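Local coordinates for DNA polymerase beta (Leishmania infantum, PDB 4P4M), which extends DNA from deoxyribonucleoside triphosphates as a family X polymerase and probably acts in base excision repair, at residues L309-G314 with A338-G343. Residues are numbered along the deposited sequence; the frame is centred on the assembly and turned at random. Where two conformers were deposited one is given.
Sequences LLNEYG and AGEELG. With nucleotides of chain C.
OP1 of DA3 of chain C accepts a hydrogen bond from Asn-311 ND2 at 2.9 Å, and the same amide nitrogen reaches Glu-340 OE1 at 2.8 Å in a weak, bent bond. The two side chains reach in from facing sides, and the amide plane stands at 80° to the carboxylate. With CG between the backbone N and the carbonyl carbon (chi1 59°), Asn-311 turns OD1 back over its own loop, where it accepts from the backbone N of Tyr-313, in an Asx turn, and from that of Gly-314; these two bonds fix the amide so that ND2 faces the phosphate. Glu-340 OE1 and OE2 lie 3.0 and 2.9 Å from OP1 of DA3 of chain C, and Ala-338 N donates to OP2 of this phosphate. Beyond it, Tyr-313 OH donates to OP1 of DC4 of chain C at 2.7 Å, near the ring plane. Gly-343 C lies over one face of this ring and Glu-312 CG over the other, while CD2 meets Glu-340 CG at 3.7 Å. Leu-309 CD2 touches Ala-338 CB at 3.6 Å. Two short beta hairpins of the thumb thus clasp successive phosphates of one DNA strand, whose charge probably raises the pKa of Glu-340.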
ATOM      1  N   LEU A 309      19.452   7.152   5.593  1.00 21.39           N
ATOM      2  CA  LEU A 309      17.996   7.031   5.705  1.00 24.93           C
ATOM      3  C   LEU A 309      17.486   6.278   4.471  1.00 20.89           C
ATOM      4  O   LEU A 309      17.767   6.682   3.341  1.00 19.63           O
ATOM      5  CB  LEU A 309      17.343   8.418   5.729  1.00 24.12           C
ATOM      6  CG  LEU A 309      15.819   8.438   5.520  1.00 25.47           C
ATOM      7  CD1 LEU A 309      15.119   7.928   6.763  1.00 25.79           C
ATOM      8  CD2 LEU A 309      15.323   9.851   5.153  1.00 28.43           C
ATOM      9  N   LEU A 310      16.760   5.184   4.692  1.00 19.57           N
ATOM     10  CA  LEU A 310      16.115   4.433   3.605  1.00 17.00           C
ATOM     11  C   LEU A 310      14.585   4.487   3.737  1.00 18.28           C
ATOM     12  O   LEU A 310      14.027   4.164   4.800  1.00 18.50           O
ATOM     13  CB  LEU A 310      16.578   2.973   3.620  1.00 17.61           C
ATOM     14  CG  LEU A 310      15.981   2.053   2.544  1.00 18.93           C
ATOM     15  CD1 LEU A 310      16.399   2.535   1.148  1.00 18.46           C
ATOM     16  CD2 LEU A 310      16.395   0.588   2.756  1.00 22.50           C
ATOM     17  N   ASN A 311      13.913   4.903   2.667  1.00 17.46           N
ATOM     18  CA  ASN A 311      12.450   4.833   2.583  1.00 22.02           C
ATOM     19  C   ASN A 311      12.032   4.525   1.139  1.00 18.84           C
ATOM     20  O   ASN A 311      12.880   4.168   0.314  1.00 16.27           O
ATOM     21  CB  ASN A 311      11.792   6.123   3.126  1.00 18.37           C
ATOM     22  CG  ASN A 311      12.237   7.369   2.377  1.00 19.26           C
ATOM     23  OD1 ASN A 311      12.548   7.303   1.189  1.00 17.52           O
ATOM     24  ND2 ASN A 311      12.279   8.514   3.073  1.00 21.30           N
ATOM     25  N   GLU A 312      10.742   4.636   0.821  1.00 16.05           N
ATOM     26  CA  GLU A 312      10.308   4.306  -0.541  1.00 18.38           C
ATOM     27  C   GLU A 312      10.807   5.307  -1.574  1.00 19.81           C
ATOM     28  O   GLU A 312      10.884   4.987  -2.767  1.00 15.52           O
ATOM     29  CB  GLU A 312       8.777   4.169  -0.647  1.00 18.06           C
ATOM     30  CG  GLU A 312       7.982   5.403  -0.193  1.00 17.83           C
ATOM     31  CD  GLU A 312       7.521   5.298   1.258  1.00 24.99           C
ATOM     32  OE1 GLU A 312       8.356   5.014   2.150  1.00 22.09           O
ATOM     33  OE2 GLU A 312       6.308   5.490   1.502  1.00 23.34           O
ATOM     34  N   TYR A 313      11.147   6.510  -1.115  1.00 18.68           N
ATOM     35  CA  TYR A 313      11.511   7.597  -2.020  1.00 15.94           C
ATOM     36  C   TYR A 313      12.987   7.613  -2.401  1.00 16.45           C
ATOM     37  O   TYR A 313      13.354   8.155  -3.452  1.00 19.00           O
ATOM     38  CB  TYR A 313      11.099   8.943  -1.423  1.00 17.35           C
ATOM     39  CG  TYR A 313       9.623   9.010  -1.112  1.00 17.46           C
ATOM     40  CD1 TYR A 313       8.681   8.892  -2.126  1.00 16.62           C
ATOM     41  CD2 TYR A 313       9.167   9.188   0.194  1.00 18.40           C
ATOM     42  CE1 TYR A 313       7.316   8.940  -1.848  1.00 14.73           C
ATOM     43  CE2 TYR A 313       7.805   9.244   0.476  1.00 20.01           C
ATOM     44  CZ  TYR A 313       6.888   9.126  -0.556  1.00 18.57           C
ATOM     45  OH  TYR A 313       5.525   9.189  -0.313  1.00 18.80           O
ATOM     46  N   GLY A 314      13.838   7.019  -1.566  1.00 18.73           N
ATOM     47  CA  GLY A 314      15.256   6.979  -1.912  1.00 17.60           C
ATOM     48  C   GLY A 314      16.165   6.459  -0.815  1.00 16.68           C
ATOM     49  O   GLY A 314      15.698   6.089   0.266  1.00 15.87           O
ATOM     50  N   ALA A 338      10.432  12.356   7.485  1.00 26.16           N
ATOM     51  CA  ALA A 338      11.829  12.793   7.452  1.00 32.83           C
ATOM     52  C   ALA A 338      12.076  14.049   6.599  1.00 33.00           C
ATOM     53  O   ALA A 338      13.120  14.695   6.733  1.00 28.79           O
ATOM     54  CB  ALA A 338      12.740  11.640   6.978  1.00 28.37           C
ATOM     55  N   GLY A 339      11.134  14.382   5.714  1.00 27.67           N
ATOM     56  CA  GLY A 339      11.257  15.569   4.887  1.00 27.21           C
ATOM     57  C   GLY A 339      10.818  15.407   3.439  1.00 24.94           C
ATOM     58  O   GLY A 339      11.580  15.711   2.526  1.00 23.13           O
ATOM     59  N   GLU A 340       9.589  14.938   3.231  1.00 24.42           N
ATOM     60  CA  GLU A 340       9.017  14.819   1.888  1.00 22.15           C
ATOM     61  C   GLU A 340       7.639  15.479   1.811  1.00 22.76           C
ATOM     62  O   GLU A 340       6.857  15.417   2.763  1.00 20.88           O
ATOM     63  CB  GLU A 340       8.854  13.338   1.487  1.00 25.03           C
ATOM     64  CG  GLU A 340      10.126  12.521   1.459  1.00 31.59           C
ATOM     65  CD  GLU A 340      10.314  11.666   2.708  1.00 28.27           C
ATOM     66  OE1 GLU A 340      11.458  11.236   2.933  1.00 35.90           O
ATOM     67  OE2 GLU A 340       9.334  11.411   3.445  1.00 26.61           O
ATOM     68  N   GLU A 341       7.330  16.095   0.673  1.00 20.52           N
ATOM     69  CA  GLU A 341       5.996  16.643   0.440  0.60 19.20           C
ATOM     70  C   GLU A 341       5.485  16.195  -0.934  1.00 18.52           C
ATOM     71  O   GLU A 341       6.212  16.273  -1.929  1.00 20.55           O
ATOM     72  CB  GLU A 341       6.019  18.175   0.585  0.60 23.46           C
ATOM     73  CG  GLU A 341       6.401  18.613   2.007  0.60 25.60           C
ATOM     74  CD  GLU A 341       6.341  20.120   2.250  0.60 34.99           C
ATOM     75  OE1 GLU A 341       6.644  20.909   1.332  0.60 28.25           O
ATOM     76  OE2 GLU A 341       5.994  20.512   3.381  0.60 38.09           O
ATOM     77  N   LEU A 342       4.247  15.711  -0.979  1.00 20.01           N
ATOM     78  CA  LEU A 342       3.667  15.203  -2.230  1.00 19.82           C
ATOM     79  C   LEU A 342       4.598  14.202  -2.922  1.00 21.21           C
ATOM     80  O   LEU A 342       4.687  14.178  -4.151  1.00 21.69           O
ATOM     81  CB  LEU A 342       3.300  16.359  -3.177  1.00 19.89           C
ATOM     82  CG  LEU A 342       2.135  17.219  -2.691  1.00 22.93           C
ATOM     83  CD1 LEU A 342       1.959  18.474  -3.553  1.00 25.79           C
ATOM     84  CD2 LEU A 342       0.854  16.389  -2.649  1.00 23.78           C
ATOM     85  N   GLY A 343       5.289  13.380  -2.130  1.00 16.49           N
ATOM     86  CA  GLY A 343       6.100  12.300  -2.685  1.00 18.22           C
ATOM     87  C   GLY A 343       7.497  12.696  -3.142  1.00 19.50           C
ATOM     88  O   GLY A 343       8.198  11.892  -3.757  1.00 18.07           O
TER
ATOM     89  P    DA C   3      10.050   8.784   6.339  1.00 22.92           P
ATOM     90  OP1  DA C   3      10.694   9.514   5.222  1.00 22.40           O
ATOM     91  OP2  DA C   3       9.889   9.429   7.663  1.00 24.00           O
ATOM     92  O5'  DA C   3       8.590   8.334   5.890  1.00 22.26           O
ATOM     93  C5'  DA C   3       8.411   7.596   4.684  1.00 22.84           C
ATOM     94  C4'  DA C   3       6.929   7.340   4.486  1.00 23.95           C
ATOM     95  O4'  DA C   3       6.472   6.371   5.463  1.00 24.87           O
ATOM     96  C3'  DA C   3       6.068   8.589   4.657  1.00 25.46           C
ATOM     97  O3'  DA C   3       5.427   8.808   3.420  1.00 22.30           O
ATOM     98  C2'  DA C   3       5.049   8.198   5.725  1.00 30.77           C
ATOM     99  C1'  DA C   3       5.142   6.675   5.800  1.00 31.95           C
ATOM    100  N9   DA C   3       4.856   6.200   7.152  1.00 25.84           N
ATOM    101  C8   DA C   3       5.586   6.465   8.278  1.00 24.46           C
ATOM    102  N7   DA C   3       5.090   5.925   9.370  1.00 24.79           N
ATOM    103  C5   DA C   3       3.951   5.268   8.931  1.00 22.35           C
ATOM    104  C6   DA C   3       2.977   4.512   9.611  1.00 26.74           C
ATOM    105  N6   DA C   3       3.014   4.285  10.937  1.00 25.94           N
ATOM    106  N1   DA C   3       1.961   4.005   8.875  1.00 30.36           N
ATOM    107  C2   DA C   3       1.929   4.244   7.554  1.00 23.94           C
ATOM    108  N3   DA C   3       2.783   4.946   6.810  1.00 21.18           N
ATOM    109  C4   DA C   3       3.786   5.434   7.564  1.00 22.03           C
ATOM    110  P    DT C   2      14.350   5.232  10.212  1.00 24.35           P
ATOM    111  OP1  DT C   2      15.531   5.584   9.392  1.00 26.63           O
ATOM    112  OP2  DT C   2      14.185   5.801  11.571  1.00 23.01           O
ATOM    113  O5'  DT C   2      13.027   5.589   9.398  1.00 25.84           O
ATOM    114  C5'  DT C   2      12.939   5.182   8.034  1.00 23.61           C
ATOM    115  C4'  DT C   2      11.511   5.354   7.555  1.00 24.94           C
ATOM    116  O4'  DT C   2      10.652   4.382   8.206  1.00 24.28           O
ATOM    117  C3'  DT C   2      10.888   6.734   7.808  1.00 25.02           C
ATOM    118  O3'  DT C   2      10.833   7.389   6.530  1.00 19.99           O
ATOM    119  C2'  DT C   2       9.503   6.410   8.375  1.00 21.47           C
ATOM    120  C1'  DT C   2       9.351   4.910   8.098  1.00 24.32           C
ATOM    121  N1   DT C   2       8.386   4.202   9.010  1.00 23.31           N
ATOM    122  C2   DT C   2       7.360   3.466   8.443  1.00 23.96           C
ATOM    123  O2   DT C   2       7.185   3.342   7.245  1.00 25.03           O
ATOM    124  N3   DT C   2       6.520   2.864   9.333  1.00 20.28           N
ATOM    125  C4   DT C   2       6.597   2.912  10.708  1.00 26.85           C
ATOM    126  O4   DT C   2       5.771   2.324  11.403  1.00 26.23           O
ATOM    127  C5   DT C   2       7.689   3.686  11.247  1.00 25.46           C
ATOM    128  C7   DT C   2       7.859   3.807  12.742  1.00 25.66           C
ATOM    129  C6   DT C   2       8.521   4.292  10.386  1.00 25.60           C
ATOM    130  P    DC C   4       4.521  10.117   3.174  1.00 22.35           P
ATOM    131  OP1  DC C   4       4.837  10.627   1.820  1.00 21.14           O
ATOM    132  OP2  DC C   4       4.635  11.011   4.351  1.00 21.51           O
ATOM    133  O5'  DC C   4       3.029   9.544   3.166  1.00 20.19           O
ATOM    134  C5'  DC C   4       2.646   8.525   2.238  1.00 15.51           C
ATOM    135  C4'  DC C   4       1.140   8.331   2.248  1.00 19.59           C
ATOM    136  O4'  DC C   4       0.782   7.604   3.459  1.00 20.45           O
ATOM    137  C3'  DC C   4       0.302   9.607   2.227  1.00 18.22           C
ATOM    138  O3'  DC C   4      -0.793   9.330   1.349  1.00 19.41           O
ATOM    139  C2'  DC C   4      -0.100   9.795   3.696  1.00 21.97           C
ATOM    140  C1'  DC C   4      -0.113   8.359   4.244  1.00 21.78           C
ATOM    141  N1   DC C   4       0.352   8.220   5.673  1.00 23.66           N
ATOM    142  C2   DC C   4      -0.400   7.425   6.539  1.00 27.06           C
ATOM    143  O2   DC C   4      -1.419   6.877   6.096  1.00 24.58           O
ATOM    144  N3   DC C   4      -0.007   7.282   7.834  1.00 24.24           N
ATOM    145  C4   DC C   4       1.100   7.895   8.259  1.00 27.06           C
ATOM    146  N4   DC C   4       1.444   7.714   9.546  1.00 25.92           N
ATOM    147  C5   DC C   4       1.888   8.720   7.392  1.00 23.75           C
ATOM    148  C6   DC C   4       1.488   8.852   6.113  1.00 24.54           C
TER